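Local atomic coordinates of yeast glycogen phosphorylase (Saccharomyces cerevisiae, PDB entry 1YGP), a protein that belongs to the carbohydrate phosphorylase family, in the GT-B clan of two-domain Rossmann-like enzymes, and carries a bound pyridoxal-5'-phosphate. Residues I228-Y233 against E255-V260; T517-L522 against Y544-A549; T748-E753 against V856-S861. All blocks are in the same frame, centred on the assembly; numbering follows the deposited sequence.

Contact 1 (I228-Y233 against E255-V260); sequences IPVTFY and ERVLAV
At chi1 of -62°, F232 sets CG anti to its carbonyl carbon, which turns the ring back along the strand to V257. E255, extended with CG anti to its backbone N, reaches alongside Y233. F232, Y233 and E255 sit at one end of an antiparallel ladder between strands 221-232 and 255-267, the first being one of the two outermost strands of the large mixed sheet within this chain. The short segments run at 147° to each other. Three hydrogen-bonded pairs, I228 with A259, V230 with V257 and F232 with E255, contribute two backbone bonds apiece. The shortest runs 2.7 Å from A259 N to I228 O. The longest runs 3.0 Å from V230 N to V257 O. P229 with L258 and T231 with R256 are the non-hydrogen-bonded pairs between them, a position that suits P229, which has no N-H to give.

The two faces differ in character. I228, V230, F232, V257 and A259 are buried together, and helix 322-350 packs on this side, with F334 and A338 against A259. Here V257 CG2 meets the edge of the F232 ring, 3.5 Å from CE2, and lies 3.8 Å from V230 CB. On the more solvent-open face of P229, T231, R256 and L258, the P229 ring lies side by side with R256 and puts CB over one face of the guanidinium, 3.7 Å from NH1. P229 CG also touches L258 CD2 at 3.8 Å, while T231 OG1 rests near the aliphatic part of R256.

At the F232-E255 end, E255 OE1 has its salt-bridge partner in R307 and the Y233 hydroxyl hydrogen-bonds to K330. The same E255 OE1 approaches the edge of the Y233 ring, 3.4 Å from Y233 CE2, the ring and carboxylate planes 40° apart.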
loop_
_atom_site.group_PDB
_atom_site.type_symbol
_atom_site.label_atom_id
_atom_site.label_comp_id
_atom_site.label_asym_id
_atom_site.label_seq_id
_atom_site.Cartn_x
_atom_site.Cartn_y
_atom_site.Cartn_z
ATOM N N ILE A 228 -13.958 0.071 -12.792
ATOM C CA ILE A 228 -14.361 -0.185 -14.185
ATOM C C ILE A 228 -13.761 -1.520 -14.637
ATOM O O ILE A 228 -12.561 -1.665 -14.417
ATOM C CB ILE A 228 -13.827 0.914 -15.163
ATOM C CG1 ILE A 228 -13.984 2.365 -14.688
ATOM C CG2 ILE A 228 -14.617 0.739 -16.429
ATOM C CD1 ILE A 228 -15.422 2.889 -14.550
ATOM N N PRO A 229 -14.426 -2.538 -15.208
ATOM C CA PRO A 229 -13.801 -3.668 -15.937
ATOM C C PRO A 229 -13.243 -3.288 -17.312
ATOM O O PRO A 229 -13.843 -2.474 -18.030
ATOM C CB PRO A 229 -14.884 -4.706 -16.054
ATOM C CG PRO A 229 -15.795 -4.365 -14.894
ATOM C CD PRO A 229 -15.825 -2.840 -14.942
ATOM N N VAL A 230 -12.112 -3.857 -17.721
ATOM C CA VAL A 230 -11.431 -3.520 -18.963
ATOM C C VAL A 230 -11.067 -4.874 -19.544
ATOM O O VAL A 230 -10.637 -5.759 -18.801
ATOM C CB VAL A 230 -10.174 -2.666 -18.646
ATOM C CG1 VAL A 230 -9.288 -2.543 -19.867
ATOM C CG2 VAL A 230 -10.581 -1.252 -18.275
ATOM N N THR A 231 -11.143 -5.062 -20.851
ATOM C CA THR A 231 -11.031 -6.382 -21.462
ATOM C C THR A 231 -9.933 -6.465 -22.497
ATOM O O THR A 231 -9.696 -5.502 -23.238
ATOM C CB THR A 231 -12.431 -6.684 -22.058
ATOM O OG1 THR A 231 -13.151 -7.096 -20.914
ATOM C CG2 THR A 231 -12.528 -7.711 -23.156
ATOM N N PHE A 232 -9.263 -7.599 -22.566
ATOM C CA PHE A 232 -8.233 -7.745 -23.569
ATOM C C PHE A 232 -8.442 -9.075 -24.255
ATOM O O PHE A 232 -9.054 -9.997 -23.692
ATOM C CB PHE A 232 -6.860 -7.720 -22.940
ATOM C CG PHE A 232 -6.570 -6.406 -22.237
ATOM C CD1 PHE A 232 -6.316 -5.258 -22.987
ATOM C CD2 PHE A 232 -6.563 -6.359 -20.837
ATOM C CE1 PHE A 232 -6.055 -4.066 -22.320
ATOM C CE2 PHE A 232 -6.301 -5.156 -20.188
ATOM C CZ PHE A 232 -6.046 -4.006 -20.926
ATOM N N TYR A 233 -7.935 -9.140 -25.489
ATOM C CA TYR A 233 -7.951 -10.312 -26.350
ATOM C C TYR A 233 -9.389 -10.620 -26.698
ATOM O O TYR A 233 -10.248 -9.732 -26.694
ATOM C CB TYR A 233 -7.285 -11.507 -25.629
ATOM C CG TYR A 233 -5.865 -11.167 -25.213
ATOM C CD1 TYR A 233 -4.865 -11.070 -26.174
ATOM C CD2 TYR A 233 -5.571 -10.918 -23.871
ATOM C CE1 TYR A 233 -3.571 -10.723 -25.803
ATOM C CE2 TYR A 233 -4.279 -10.567 -23.491
ATOM C CZ TYR A 233 -3.293 -10.479 -24.470
ATOM O OH TYR A 233 -2.001 -10.186 -24.120
ATOM N N GLU A 255 -9.694 -11.553 -21.348
ATOM C CA GLU A 255 -9.108 -11.266 -20.052
ATOM C C GLU A 255 -9.833 -10.035 -19.567
ATOM O O GLU A 255 -10.296 -9.233 -20.399
ATOM C CB GLU A 255 -7.637 -11.004 -20.257
ATOM C CG GLU A 255 -6.780 -10.707 -19.029
ATOM C CD GLU A 255 -5.294 -10.553 -19.350
ATOM O OE1 GLU A 255 -4.795 -11.320 -20.179
ATOM O OE2 GLU A 255 -4.631 -9.679 -18.777
ATOM N N ARG A 256 -10.000 -9.866 -18.262
ATOM C CA ARG A 256 -10.653 -8.674 -17.747
ATOM C C ARG A 256 -9.852 -8.260 -16.550
ATOM O O ARG A 256 -9.470 -9.120 -15.758
ATOM C CB ARG A 256 -12.077 -8.857 -17.221
ATOM C CG ARG A 256 -13.153 -9.447 -18.146
ATOM C CD ARG A 256 -14.583 -9.088 -17.709
ATOM N NE ARG A 256 -14.714 -8.986 -16.256
ATOM C CZ ARG A 256 -15.763 -8.399 -15.664
ATOM N NH1 ARG A 256 -16.782 -7.884 -16.365
ATOM N NH2 ARG A 256 -15.736 -8.234 -14.339
ATOM N N VAL A 257 -9.555 -6.983 -16.432
ATOM C CA VAL A 257 -8.817 -6.456 -15.297
ATOM C C VAL A 257 -9.723 -5.396 -14.715
ATOM O O VAL A 257 -10.782 -5.127 -15.318
ATOM C CB VAL A 257 -7.484 -5.825 -15.720
ATOM C CG1 VAL A 257 -6.543 -6.926 -16.127
ATOM C CG2 VAL A 257 -7.649 -4.903 -16.921
ATOM N N LEU A 258 -9.377 -4.802 -13.576
ATOM C CA LEU A 258 -10.241 -3.798 -13.002
ATOM C C LEU A 258 -9.498 -2.510 -12.870
ATOM O O LEU A 258 -8.317 -2.549 -12.528
ATOM C CB LEU A 258 -10.719 -4.162 -11.631
ATOM C CG LEU A 258 -11.739 -5.256 -11.511
ATOM C CD1 LEU A 258 -12.207 -5.280 -10.076
ATOM C CD2 LEU A 258 -12.944 -5.001 -12.393
ATOM N N ALA A 259 -10.164 -1.386 -13.112
ATOM C CA ALA A 259 -9.541 -0.088 -12.997
ATOM C C ALA A 259 -10.181 0.528 -11.764
ATOM O O ALA A 259 -11.405 0.646 -11.682
ATOM C CB ALA A 259 -9.857 0.738 -14.211
ATOM N N VAL A 260 -9.408 0.862 -10.746
ATOM C CA VAL A 260 -9.940 1.467 -9.546
ATOM C C VAL A 260 -9.385 2.879 -9.598
ATOM O O VAL A 260 -8.184 3.052 -9.871
ATOM C CB VAL A 260 -9.423 0.657 -8.340
ATOM C CG1 VAL A 260 -9.746 1.316 -7.011
ATOM C CG2 VAL A 260 -10.080 -0.710 -8.409
#

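Contact 2 (T517-L522 against Y544-A549); sequences TPRRWL and YLLDMA
P518 and L522, one turn apart on helix 518-524, supply the apolar half of this buried contact, and Y544, L545 and M548 of the loop between helices 527-536 and 562-584 receive them. W521, on the same helix, touches the pyridoxal-5'-phosphate. L545 brings CD2 to 3.8 Å from P518 CB. M548, with CG anti to its carbonyl carbon and a chain bent at chi2 and chi3, folds its terminal methyl onto the proline ring, CE lying 3.8 Å from P518 CG. From the next turn, L522 CD2 enters in the plane of the Y544 ring, at its edge, 3.9 Å from CE2, and the same methyl loosely adjoins L545 CD2 at 4.2 Å.

The polar interactions gather at the start of the helix. T517 is the N-cap, its OG1 accepting a weak bond from R519 N at 3.3 Å. The bent R519 chain runs past this cap, so that T517 OG1 lies over one face of the guanidinium. R519 NH1, at the guanidinium edge, lies 3.3 Å from L545 O. The stronger partners of R519 are carboxylates elsewhere: D175, which also binds T517 OG1, and D862 form salt bridges with NH2 and NH1 respectively.

Chemically, the loop meets this helix mainly through hydrocarbon packing, with one backbone carbonyl beside an arginine whose charge is buried but paired. Two carboxylates should keep that guanidinium charged and limit its rotation. This is consistent with the helix start being anchored by helices 165-179 (D175) and 861-873 (D862) as well as by the loop.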
loop_
_atom_site.group_PDB
_atom_site.type_symbol
_atom_site.label_atom_id
_atom_site.label_comp_id
_atom_site.label_asym_id
_atom_site.label_seq_id
_atom_site.Cartn_x
_atom_site.Cartn_y
_atom_site.Cartn_z
ATOM N N THR A 517 3.229 27.511 -15.404
ATOM C CA THR A 517 2.512 28.216 -14.364
ATOM C C THR A 517 3.390 29.160 -13.526
ATOM O O THR A 517 4.438 28.794 -12.957
ATOM C CB THR A 517 1.810 27.213 -13.451
ATOM O OG1 THR A 517 1.206 28.053 -12.480
ATOM C CG2 THR A 517 2.692 26.169 -12.782
ATOM N N PRO A 518 2.945 30.400 -13.347
ATOM C CA PRO A 518 3.602 31.378 -12.508
ATOM C C PRO A 518 3.640 30.985 -11.051
ATOM O O PRO A 518 4.616 31.284 -10.360
ATOM C CB PRO A 518 2.839 32.636 -12.736
ATOM C CG PRO A 518 2.335 32.471 -14.132
ATOM C CD PRO A 518 1.898 31.035 -14.131
ATOM N N ARG A 519 2.635 30.298 -10.528
ATOM C CA ARG A 519 2.670 30.038 -9.105
ATOM C C ARG A 519 3.740 29.035 -8.734
ATOM O O ARG A 519 4.390 29.232 -7.709
ATOM C CB ARG A 519 1.341 29.529 -8.596
ATOM C CG ARG A 519 0.278 30.604 -8.410
ATOM C CD ARG A 519 -0.320 31.137 -9.713
ATOM N NE ARG A 519 -1.159 30.180 -10.409
ATOM C CZ ARG A 519 -1.612 30.456 -11.640
ATOM N NH1 ARG A 519 -1.307 31.598 -12.258
ATOM N NH2 ARG A 519 -2.389 29.579 -12.282
ATOM N N ARG A 520 4.028 27.974 -9.492
ATOM C CA ARG A 520 5.083 27.069 -9.069
ATOM C C ARG A 520 6.409 27.618 -9.546
ATOM O O ARG A 520 7.337 27.775 -8.751
ATOM C CB ARG A 520 4.909 25.677 -9.635
ATOM C CG ARG A 520 5.888 24.701 -8.990
ATOM C CD ARG A 520 5.797 23.287 -9.556
ATOM N NE ARG A 520 4.581 22.639 -9.091
ATOM C CZ ARG A 520 4.524 21.972 -7.938
ATOM N NH1 ARG A 520 5.582 21.855 -7.140
ATOM N NH2 ARG A 520 3.383 21.402 -7.579
ATOM N N TRP A 521 6.497 28.029 -10.800
ATOM C CA TRP A 521 7.786 28.419 -11.306
ATOM C C TRP A 521 8.288 29.803 -10.895
ATOM O O TRP A 521 9.510 29.985 -10.933
ATOM C CB TRP A 521 7.693 28.172 -12.825
ATOM C CG TRP A 521 7.547 26.655 -13.016
ATOM C CD1 TRP A 521 6.418 26.102 -13.577
ATOM C CD2 TRP A 521 8.439 25.687 -12.594
ATOM N NE1 TRP A 521 6.580 24.800 -13.501
ATOM C CE2 TRP A 521 7.756 24.509 -12.927
ATOM C CE3 TRP A 521 9.694 25.615 -11.981
ATOM C CZ2 TRP A 521 8.312 23.258 -12.649
ATOM C CZ3 TRP A 521 10.249 24.367 -11.702
ATOM C CH2 TRP A 521 9.563 23.200 -12.030
ATOM N N LEU A 522 7.454 30.758 -10.429
ATOM C CA LEU A 522 7.950 32.029 -9.897
ATOM C C LEU A 522 7.687 32.153 -8.398
ATOM O O LEU A 522 8.601 32.378 -7.602
ATOM C CB LEU A 522 7.296 33.216 -10.611
ATOM C CG LEU A 522 7.545 34.672 -10.171
ATOM C CD1 LEU A 522 9.008 34.992 -10.212
ATOM C CD2 LEU A 522 6.878 35.630 -11.130
ATOM N N TYR A 544 -0.265 40.160 -10.016
ATOM C CA TYR A 544 0.574 39.988 -11.189
ATOM C C TYR A 544 0.657 38.507 -11.569
ATOM O O TYR A 544 0.887 38.190 -12.735
ATOM C CB TYR A 544 1.984 40.564 -10.910
ATOM C CG TYR A 544 2.867 39.855 -9.888
ATOM C CD1 TYR A 544 2.752 40.153 -8.523
ATOM C CD2 TYR A 544 3.775 38.865 -10.292
ATOM C CE1 TYR A 544 3.527 39.460 -7.577
ATOM C CE2 TYR A 544 4.549 38.165 -9.353
ATOM C CZ TYR A 544 4.415 38.469 -8.000
ATOM O OH TYR A 544 5.145 37.765 -7.066
ATOM N N LEU A 545 0.439 37.556 -10.641
ATOM C CA LEU A 545 0.477 36.128 -10.981
ATOM C C LEU A 545 -0.739 35.747 -11.798
ATOM O O LEU A 545 -0.660 34.862 -12.636
ATOM C CB LEU A 545 0.552 35.308 -9.705
ATOM C CG LEU A 545 1.837 35.587 -8.931
ATOM C CD1 LEU A 545 1.733 35.114 -7.504
ATOM C CD2 LEU A 545 2.982 34.932 -9.691
ATOM N N LEU A 546 -1.875 36.408 -11.583
ATOM C CA LEU A 546 -3.019 36.233 -12.448
ATOM C C LEU A 546 -2.844 37.073 -13.706
ATOM O O LEU A 546 -3.194 36.623 -14.805
ATOM C CB LEU A 546 -4.290 36.664 -11.760
ATOM C CG LEU A 546 -5.043 35.680 -10.897
ATOM C CD1 LEU A 546 -4.381 34.316 -10.841
ATOM C CD2 LEU A 546 -5.100 36.269 -9.526
ATOM N N ASP A 547 -2.308 38.295 -13.599
ATOM C CA ASP A 547 -2.105 39.102 -14.785
ATOM C C ASP A 547 -0.633 39.356 -15.053
ATOM O O ASP A 547 -0.108 40.431 -14.751
ATOM C CB ASP A 547 -2.843 40.432 -14.643
ATOM C CG ASP A 547 -2.805 41.289 -15.908
ATOM O OD1 ASP A 547 -2.686 40.752 -17.021
ATOM O OD2 ASP A 547 -2.891 42.513 -15.762
ATOM N N MET A 548 0.034 38.392 -15.696
ATOM C CA MET A 548 1.460 38.515 -15.980
ATOM C C MET A 548 1.813 39.726 -16.840
ATOM O O MET A 548 2.937 40.231 -16.808
ATOM C CB MET A 548 1.985 37.268 -16.687
ATOM C CG MET A 548 2.152 36.047 -15.836
ATOM S SD MET A 548 3.154 36.459 -14.404
ATOM C CE MET A 548 4.584 35.483 -14.728
ATOM N N ALA A 549 0.850 40.247 -17.600
ATOM C CA ALA A 549 1.041 41.435 -18.416
ATOM C C ALA A 549 1.555 42.636 -17.625
ATOM O O ALA A 549 2.396 43.393 -18.117
ATOM C CB ALA A 549 -0.273 41.820 -19.065
#

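Contact 3 (T748-E753 against V856-S861); sequences TREIGE and VGFFSS
I751 and V856 are the nearest CA pair, 6.8 Å apart, so side chains must bridge the gap. Helix 743-751 ends at I751: G752 N still bonds to T748 O, but G752 itself leaves helical geometry with phi 103°. On the other segment, the chain leaves helix 842-856 through a short 3-10 turn at 857-858, where F859 N bonds to V856 O, and S860 takes the N-cap position of helix 861-873.

E750 is the central side chain. Bent at chi2, it passes the F859 ring in the opposite direction, and E750 CG comes 3.7 Å from F859 CZ. The E750 carboxylate lies over the rim of one face of the F858 ring, planes 25° apart, and E750 OE1 lies 3.3 Å from F858 CB. R749 holds the other oxygen: a salt bridge joins R749 NE to E750 OE2 at 3.3 Å, through the anti lone pair, and E746 pairs with NH1. The guanidinium stands almost upright to the F858 ring, planes 84° apart, with NH2 near CE2; the cation-pi partner of F858 is R863.

F859 is buried against M727 and I747. The arrangement is a helix C-terminus resting on the turn between two helices, and this turn leads into the last helix, consistent with the C-terminal crossing of GT-B folds back toward the N-terminal domain.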
loop_
_atom_site.group_PDB
_atom_site.type_symbol
_atom_site.label_atom_id
_atom_site.label_comp_id
_atom_site.label_asym_id
_atom_site.label_seq_id
_atom_site.Cartn_x
_atom_site.Cartn_y
_atom_site.Cartn_z
ATOM N N THR A 748 12.885 34.873 -27.908
ATOM C CA THR A 748 13.555 35.988 -28.561
ATOM C C THR A 748 12.587 37.047 -29.042
ATOM O O THR A 748 12.815 38.224 -28.778
ATOM C CB THR A 748 14.387 35.434 -29.711
ATOM O OG1 THR A 748 15.357 34.597 -29.081
ATOM C CG2 THR A 748 15.077 36.479 -30.549
ATOM N N ARG A 749 11.506 36.650 -29.698
ATOM C CA ARG A 749 10.467 37.570 -30.120
ATOM C C ARG A 749 9.984 38.408 -28.936
ATOM O O ARG A 749 10.179 39.617 -28.917
ATOM C CB ARG A 749 9.317 36.764 -30.696
ATOM C CG ARG A 749 8.122 37.524 -31.220
ATOM C CD ARG A 749 7.014 36.526 -31.513
ATOM N NE ARG A 749 6.368 36.104 -30.279
ATOM C CZ ARG A 749 5.601 35.009 -30.198
ATOM N NH1 ARG A 749 5.383 34.228 -31.257
ATOM N NH2 ARG A 749 5.045 34.687 -29.031
ATOM N N GLU A 750 9.440 37.764 -27.906
ATOM C CA GLU A 750 8.901 38.422 -26.730
ATOM C C GLU A 750 9.875 39.258 -25.932
ATOM O O GLU A 750 9.529 40.381 -25.572
ATOM C CB GLU A 750 8.327 37.406 -25.778
ATOM C CG GLU A 750 7.137 36.679 -26.344
ATOM C CD GLU A 750 5.932 37.579 -26.486
ATOM O OE1 GLU A 750 5.526 38.165 -25.475
ATOM O OE2 GLU A 750 5.404 37.678 -27.592
ATOM N N ILE A 751 11.075 38.779 -25.590
ATOM C CA ILE A 751 11.951 39.574 -24.739
ATOM C C ILE A 751 12.977 40.370 -25.528
ATOM O O ILE A 751 13.677 41.203 -24.947
ATOM C CB ILE A 751 12.700 38.694 -23.692
ATOM C CG1 ILE A 751 13.725 37.807 -24.353
ATOM C CG2 ILE A 751 11.684 37.847 -22.932
ATOM C CD1 ILE A 751 14.732 37.296 -23.315
ATOM N N GLY A 752 13.119 40.151 -26.829
ATOM C CA GLY A 752 14.047 40.927 -27.633
ATOM C C GLY A 752 15.333 40.188 -27.955
ATOM O O GLY A 752 16.043 39.691 -27.081
ATOM N N GLU A 753 15.728 40.224 -29.218
ATOM C CA GLU A 753 16.949 39.560 -29.662
ATOM C C GLU A 753 18.199 39.981 -28.898
ATOM O O GLU A 753 19.078 39.178 -28.589
ATOM C CB GLU A 753 17.205 39.826 -31.157
ATOM N N VAL A 856 8.414 38.031 -19.911
ATOM C CA VAL A 856 8.154 36.598 -19.922
ATOM C C VAL A 856 6.656 36.261 -19.897
ATOM O O VAL A 856 6.233 35.198 -20.356
ATOM C CB VAL A 856 8.859 35.944 -18.723
ATOM C CG1 VAL A 856 8.120 36.203 -17.403
ATOM C CG2 VAL A 856 8.972 34.459 -19.040
ATOM N N GLY A 857 5.811 37.160 -19.404
ATOM C CA GLY A 857 4.390 36.929 -19.215
ATOM C C GLY A 857 3.581 36.227 -20.294
ATOM O O GLY A 857 2.582 35.599 -19.954
ATOM N N PHE A 858 3.904 36.279 -21.582
ATOM C CA PHE A 858 3.110 35.565 -22.574
ATOM C C PHE A 858 3.219 34.061 -22.349
ATOM O O PHE A 858 2.309 33.305 -22.693
ATOM C CB PHE A 858 3.613 35.916 -23.948
ATOM C CG PHE A 858 3.099 35.074 -25.108
ATOM C CD1 PHE A 858 1.890 35.385 -25.728
ATOM C CD2 PHE A 858 3.883 34.020 -25.597
ATOM C CE1 PHE A 858 1.472 34.650 -26.838
ATOM C CE2 PHE A 858 3.455 33.289 -26.707
ATOM C CZ PHE A 858 2.251 33.606 -27.328
ATOM N N PHE A 859 4.319 33.598 -21.763
ATOM C CA PHE A 859 4.473 32.179 -21.565
ATOM C C PHE A 859 3.761 31.719 -20.299
ATOM O O PHE A 859 4.103 30.661 -19.770
ATOM C CB PHE A 859 5.961 31.839 -21.512
ATOM C CG PHE A 859 6.693 32.322 -22.745
ATOM C CD1 PHE A 859 6.358 31.809 -24.003
ATOM C CD2 PHE A 859 7.668 33.313 -22.615
ATOM C CE1 PHE A 859 7.003 32.302 -25.142
ATOM C CE2 PHE A 859 8.307 33.794 -23.760
ATOM C CZ PHE A 859 7.976 33.293 -25.022
ATOM N N SER A 860 2.771 32.437 -19.765
ATOM C CA SER A 860 2.044 31.933 -18.623
ATOM C C SER A 860 1.050 30.878 -19.107
ATOM O O SER A 860 0.214 31.143 -19.984
ATOM C CB SER A 860 1.327 33.091 -17.969
ATOM O OG SER A 860 0.515 32.726 -16.858
ATOM N N SER A 861 1.036 29.677 -18.524
ATOM C CA SER A 861 0.093 28.632 -18.910
ATOM C C SER A 861 -1.366 29.069 -18.776
ATOM O O SER A 861 -2.237 28.400 -19.345
ATOM C CB SER A 861 0.324 27.383 -18.070
ATOM O OG SER A 861 0.435 27.666 -16.674
#

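From the N terminus, contact 1 comes first: its ladder closes a 21-residue excursion at the edge of the large mixed sheet. Contact 2 follows, closing an equally short, partly helical loop after that sheet's last strand, 509-511. Contact 3 closes a much longer loop of 102 residues, joining helix 743-751, after the first five strands of the parallel sheet, to the approach of the final helix. The three are in series, neither nesting nor crossing. Contact 1 stands apart, its centre 41 Å from that of contact 2 and on the opposite side of the chain's centre. Contacts 2 and 3 adjoin: S860 and S861 pack against P518 and T517, and M548 against G857.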